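Local coordinates for protein antitoxin (Nitrosomonas europaea, PDB 2ODK) that probably acts as the Phd/YefM-family antitoxin component of a type II toxin-antitoxin system, at residues M3-R14 / F18-R32. Sequence-based numbering, arbitrary orientation.
Sequences MHVWPVQDAKAR and FLDACITEGPQIVSR
Trp6 NE1 donates to Gln28 OE1 over 2.8 Å, and three measures show how precisely the two groups meet: the N-H...O angle is 173°, the acceptor lies in the indole plane, and the donor sits in the amide plane on a lone pair. The amide stands almost upright to the indole (79°). A bend at chi2 folds Gln28 back, and its other end is also held: NE2 reaches Gly26 O at 2.9 Å and a water shared with Glu25, which fixes the amide's rotation. Beside this bond, strands 5-7 and 28-32 pair in parallel. Ile29 is bracketed, its N donating to His4 O and its O accepting from Trp6 N, both at 2.8 Å; Ser31 N then bonds Trp6 O, and Val8 N makes a weak bond to Ser31 O. Before the strand, Met3 N meets Pro27 O at 2.7 Å.

Packing divides between the two sheet faces. On the Trp6 and Val30 face, the Phe18 ring turns its edge to one indole face, with planes at 69° and CD1 3.6 Å from Trp6 CD2; His4 CD2 lies over the opposite indole face, displaced toward its rim near NE1. Ala11 CB sits over the centre of the Phe18 ring, 3.9 Å from its centroid. On the other face, Val5 packs against Ile29 and Ser31. At the strand's start, the SE of selenomethionine Met3 packs on Pro27 CB (3.7 Å) and on the Ile29 side chain.

The geometry describes a beta-alpha-beta connection, with helices 8-13 and 15-24 crossing between parallel neighbours, in keeping with the N-terminal region of Phd/YefM antitoxins. Strand 35-42 runs antiparallel along the other side of 28-32, its Leu40 touching Phe18, and Arg32 makes a salt bridge to Asp20 of the second subunit.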
loop_
_atom_site.group_PDB
_atom_site.type_symbol
_atom_site.label_atom_id
_atom_site.label_comp_id
_atom_site.label_asym_id
_atom_site.label_seq_id
_atom_site.Cartn_x
_atom_site.Cartn_y
_atom_site.Cartn_z
HETATM N N MSE A 3 -9.020 0.885 7.003
HETATM C CA MSE A 3 -7.908 1.239 7.932
HETATM C C MSE A 3 -7.758 0.155 9.018
HETATM O O MSE A 3 -7.234 0.435 10.096
HETATM C CB MSE A 3 -8.104 2.629 8.566
HETATM C CG MSE A 3 -8.024 3.837 7.599
HETATM SE SE MSE A 3 -6.314 4.119 6.696
HETATM C CE MSE A 3 -6.673 5.914 5.990
ATOM N N HIS A 4 -8.233 -1.061 8.741
ATOM C CA HIS A 4 -7.746 -2.251 9.457
ATOM C C HIS A 4 -6.222 -2.241 9.357
ATOM O O HIS A 4 -5.660 -1.712 8.354
ATOM C CB HIS A 4 -8.291 -3.529 8.823
ATOM C CG HIS A 4 -7.839 -4.795 9.496
ATOM N ND1 HIS A 4 -8.220 -5.142 10.778
ATOM C CD2 HIS A 4 -7.023 -5.790 9.066
ATOM C CE1 HIS A 4 -7.655 -6.292 11.108
ATOM N NE2 HIS A 4 -6.926 -6.709 10.087
ATOM N N VAL A 5 -5.571 -2.820 10.371
ATOM C CA VAL A 5 -4.109 -2.829 10.489
ATOM C C VAL A 5 -3.600 -4.253 10.420
ATOM O O VAL A 5 -3.989 -5.130 11.231
ATOM C CB VAL A 5 -3.605 -2.210 11.852
ATOM C CG1 VAL A 5 -2.080 -2.177 11.875
ATOM C CG2 VAL A 5 -4.184 -0.808 12.055
ATOM N N TRP A 6 -2.684 -4.469 9.476
ATOM C CA TRP A 6 -2.107 -5.781 9.214
ATOM C C TRP A 6 -0.606 -5.797 9.555
ATOM O O TRP A 6 0.162 -5.059 8.930
ATOM C CB TRP A 6 -2.193 -6.028 7.698
ATOM C CG TRP A 6 -3.579 -6.036 7.133
ATOM C CD1 TRP A 6 -4.417 -4.958 6.940
ATOM C CD2 TRP A 6 -4.256 -7.179 6.602
ATOM N NE1 TRP A 6 -5.584 -5.373 6.327
ATOM C CE2 TRP A 6 -5.512 -6.731 6.113
ATOM C CE3 TRP A 6 -3.923 -8.539 6.489
ATOM C CZ2 TRP A 6 -6.444 -7.605 5.521
ATOM C CZ3 TRP A 6 -4.851 -9.408 5.875
ATOM C CH2 TRP A 6 -6.093 -8.936 5.418
ATOM N N PRO A 7 -0.189 -6.657 10.525
ATOM C CA PRO A 7 1.248 -6.868 10.701
ATOM C C PRO A 7 1.876 -7.320 9.398
ATOM O O PRO A 7 1.248 -8.060 8.618
ATOM C CB PRO A 7 1.315 -7.997 11.748
ATOM C CG PRO A 7 0.014 -7.777 12.548
ATOM C CD PRO A 7 -0.989 -7.468 11.457
ATOM N N VAL A 8 3.135 -6.943 9.198
ATOM C CA VAL A 8 3.840 -7.263 7.946
ATOM C C VAL A 8 3.706 -8.734 7.527
ATOM O O VAL A 8 3.435 -9.042 6.351
ATOM C CB VAL A 8 5.310 -6.742 7.982
ATOM C CG1 VAL A 8 6.108 -7.427 9.097
ATOM C CG2 VAL A 8 5.957 -6.926 6.601
ATOM N N GLN A 9 3.905 -9.645 8.478
ATOM C CA GLN A 9 3.870 -11.050 8.117
ATOM C C GLN A 9 2.473 -11.544 7.699
ATOM O O GLN A 9 2.346 -12.498 6.904
ATOM C CB GLN A 9 4.486 -11.885 9.266
ATOM C CG GLN A 9 3.614 -11.973 10.505
ATOM C CD GLN A 9 3.718 -10.772 11.485
ATOM O OE1 GLN A 9 4.279 -9.703 11.217
ATOM N NE2 GLN A 9 3.159 -10.990 12.672
ATOM N N ASP A 10 1.433 -10.876 8.212
ATOM C CA ASP A 10 0.068 -11.240 7.890
ATOM C C ASP A 10 -0.351 -10.649 6.537
ATOM O O ASP A 10 -1.050 -11.302 5.747
ATOM C CB ASP A 10 -0.899 -10.748 8.966
ATOM C CG ASP A 10 -0.659 -11.401 10.327
ATOM O OD1 ASP A 10 0.025 -12.431 10.392
ATOM O OD2 ASP A 10 -1.181 -10.876 11.317
ATOM N N ALA A 11 0.051 -9.398 6.281
ATOM C CA ALA A 11 -0.213 -8.836 4.957
ATOM C C ALA A 11 0.481 -9.697 3.893
ATOM O O ALA A 11 -0.041 -9.833 2.765
ATOM C CB ALA A 11 0.290 -7.378 4.900
ATOM N N LYS A 12 1.690 -10.208 4.201
ATOM C CA LYS A 12 2.379 -11.050 3.237
ATOM C C LYS A 12 1.626 -12.378 3.063
ATOM O O LYS A 12 1.342 -12.822 1.932
ATOM C CB LYS A 12 3.815 -11.324 3.720
ATOM C CG LYS A 12 4.585 -12.307 2.816
ATOM C CD LYS A 12 5.995 -12.561 3.378
ATOM C CE LYS A 12 6.699 -13.645 2.594
ATOM N NZ LYS A 12 7.153 -13.196 1.273
ATOM N N ALA A 13 1.370 -13.060 4.185
ATOM C CA ALA A 13 0.775 -14.403 4.090
ATOM C C ALA A 13 -0.630 -14.393 3.466
ATOM O O ALA A 13 -1.034 -15.351 2.764
ATOM C CB ALA A 13 0.702 -15.002 5.461
ATOM N N ARG A 14 -1.370 -13.317 3.728
ATOM C CA ARG A 14 -2.740 -13.190 3.205
ATOM C C ARG A 14 -2.808 -12.018 2.215
ATOM O O ARG A 14 -3.790 -11.270 2.196
ATOM C CB ARG A 14 -3.749 -12.986 4.336
ATOM C CG ARG A 14 -3.985 -14.239 5.197
ATOM C CD ARG A 14 -5.358 -14.214 5.879
ATOM N NE ARG A 14 -5.515 -13.143 6.868
ATOM C CZ ARG A 14 -6.695 -12.696 7.308
ATOM N NH1 ARG A 14 -7.826 -13.213 6.840
ATOM N NH2 ARG A 14 -6.750 -11.717 8.208
ATOM N N PHE A 18 -5.554 -8.992 1.688
ATOM C CA PHE A 18 -5.124 -7.628 2.009
ATOM C C PHE A 18 -5.431 -6.694 0.820
ATOM O O PHE A 18 -6.009 -5.610 1.004
ATOM C CB PHE A 18 -3.615 -7.729 2.310
ATOM C CG PHE A 18 -2.879 -6.424 2.495
ATOM C CD1 PHE A 18 -3.170 -5.555 3.542
ATOM C CD2 PHE A 18 -1.795 -6.104 1.661
ATOM C CE1 PHE A 18 -2.417 -4.388 3.753
ATOM C CE2 PHE A 18 -1.061 -4.962 1.863
ATOM C CZ PHE A 18 -1.343 -4.100 2.886
ATOM N N LEU A 19 -5.026 -7.116 -0.375
ATOM C CA LEU A 19 -5.313 -6.338 -1.586
ATOM C C LEU A 19 -6.818 -6.232 -1.840
ATOM O O LEU A 19 -7.341 -5.148 -2.194
ATOM C CB LEU A 19 -4.554 -6.955 -2.770
ATOM C CG LEU A 19 -4.765 -6.259 -4.121
ATOM C CD1 LEU A 19 -4.462 -4.761 -4.055
ATOM C CD2 LEU A 19 -3.880 -6.956 -5.153
ATOM N N ASP A 20 -7.527 -7.343 -1.652
ATOM C CA ASP A 20 -8.982 -7.335 -1.844
ATOM C C ASP A 20 -9.658 -6.377 -0.888
ATOM O O ASP A 20 -10.592 -5.640 -1.273
ATOM C CB ASP A 20 -9.584 -8.733 -1.664
ATOM C CG ASP A 20 -11.061 -8.757 -1.946
ATOM O OD1 ASP A 20 -11.426 -8.613 -3.126
ATOM O OD2 ASP A 20 -11.842 -8.903 -0.989
ATOM N N ALA A 21 -9.202 -6.360 0.372
ATOM C CA ALA A 21 -9.807 -5.450 1.345
ATOM C C ALA A 21 -9.537 -3.982 0.940
ATOM O O ALA A 21 -10.374 -3.094 1.121
ATOM C CB ALA A 21 -9.268 -5.711 2.741
ATOM N N CYS A 22 -8.326 -3.717 0.429
ATOM C CA CYS A 22 -8.015 -2.346 -0.054
ATOM C C CYS A 22 -9.081 -1.901 -1.074
ATOM O O CYS A 22 -9.626 -0.787 -1.007
ATOM C CB CYS A 22 -6.626 -2.376 -0.661
ATOM S SG CYS A 22 -6.169 -0.886 -1.537
ATOM N N ILE A 23 -9.356 -2.780 -2.027
ATOM C CA ILE A 23 -10.268 -2.409 -3.118
ATOM C C ILE A 23 -11.730 -2.342 -2.655
ATOM O O ILE A 23 -12.482 -1.448 -3.073
ATOM C CB ILE A 23 -10.111 -3.401 -4.312
ATOM C CG1 ILE A 23 -8.702 -3.299 -4.915
ATOM C CG2 ILE A 23 -11.178 -3.135 -5.384
ATOM C CD1 ILE A 23 -8.168 -1.878 -5.055
ATOM N N THR A 24 -12.140 -3.289 -1.816
ATOM C CA THR A 24 -13.544 -3.348 -1.430
ATOM C C THR A 24 -13.904 -2.472 -0.234
ATOM O O THR A 24 -15.063 -2.069 -0.083
ATOM C CB THR A 24 -13.976 -4.795 -1.158
ATOM O OG1 THR A 24 -13.239 -5.296 -0.036
ATOM C CG2 THR A 24 -13.718 -5.682 -2.381
ATOM N N GLU A 25 -12.939 -2.205 0.651
ATOM C CA GLU A 25 -13.243 -1.442 1.840
ATOM C C GLU A 25 -12.510 -0.109 1.876
ATOM O O GLU A 25 -13.059 0.889 2.332
ATOM C CB GLU A 25 -12.973 -2.281 3.101
ATOM C CG GLU A 25 -13.805 -3.577 3.160
ATOM C CD GLU A 25 -13.377 -4.510 4.273
ATOM O OE1 GLU A 25 -13.225 -4.030 5.406
ATOM O OE2 GLU A 25 -13.195 -5.718 4.017
ATOM N N GLY A 26 -11.270 -0.081 1.398
ATOM C CA GLY A 26 -10.532 1.160 1.482
ATOM C C GLY A 26 -9.126 0.936 2.037
ATOM O O GLY A 26 -8.711 -0.194 2.270
ATOM N N PRO A 27 -8.393 2.024 2.182
ATOM C CA PRO A 27 -6.984 1.943 2.643
ATOM C C PRO A 27 -6.778 0.983 3.806
ATOM O O PRO A 27 -7.529 1.027 4.795
ATOM C CB PRO A 27 -6.678 3.376 3.042
ATOM C CG PRO A 27 -7.516 4.194 2.003
ATOM C CD PRO A 27 -8.805 3.416 1.903
ATOM N N GLN A 28 -5.769 0.127 3.672
ATOM C CA GLN A 28 -5.424 -0.867 4.703
ATOM C C GLN A 28 -4.041 -0.525 5.244
ATOM O O GLN A 28 -3.123 -0.327 4.448
ATOM C CB GLN A 28 -5.387 -2.279 4.083
ATOM C CG GLN A 28 -6.712 -2.722 3.437
ATOM C CD GLN A 28 -7.796 -2.909 4.478
ATOM O OE1 GLN A 28 -7.633 -3.688 5.428
ATOM N NE2 GLN A 28 -8.929 -2.196 4.306
ATOM N N ILE A 29 -3.898 -0.408 6.564
ATOM C CA ILE A 29 -2.596 -0.082 7.159
ATOM C C ILE A 29 -1.745 -1.327 7.350
ATOM O O ILE A 29 -2.272 -2.398 7.638
ATOM C CB ILE A 29 -2.826 0.610 8.499
ATOM C CG1 ILE A 29 -3.545 1.947 8.231
ATOM C CG2 ILE A 29 -1.471 0.840 9.215
ATOM C CD1 ILE A 29 -4.058 2.719 9.473
ATOM N N VAL A 30 -0.439 -1.177 7.152
ATOM C CA VAL A 30 0.515 -2.235 7.448
ATOM C C VAL A 30 1.384 -1.783 8.620
ATOM O O VAL A 30 1.872 -0.648 8.610
ATOM C CB VAL A 30 1.436 -2.438 6.244
ATOM C CG1 VAL A 30 2.485 -3.534 6.524
ATOM C CG2 VAL A 30 0.597 -2.772 5.011
ATOM N N SER A 31 1.599 -2.667 9.603
ATOM C CA SER A 31 2.458 -2.348 10.737
ATOM C C SER A 31 3.706 -3.242 10.782
ATOM O O SER A 31 3.722 -4.351 10.192
ATOM C CB SER A 31 1.665 -2.522 12.033
ATOM O OG SER A 31 1.240 -3.861 12.208
ATOM N N ARG A 32 4.754 -2.750 11.478
ATOM C CA ARG A 32 5.892 -3.590 11.868
ATOM C C ARG A 32 6.071 -3.270 13.322
ATOM O O ARG A 32 5.976 -2.109 13.707
ATOM C CB ARG A 32 7.186 -3.185 11.117
ATOM C CG ARG A 32 7.220 -3.570 9.641
ATOM C CD ARG A 32 8.568 -3.353 9.011
ATOM N NE ARG A 32 9.092 -2.002 9.092
ATOM C CZ ARG A 32 9.763 -1.434 8.097
ATOM N NH1 ARG A 32 9.884 -2.097 6.919
ATOM N NH2 ARG A 32 10.272 -0.200 8.285
HETATM O O HOH W 1 -10.999 -1.899 6.469
#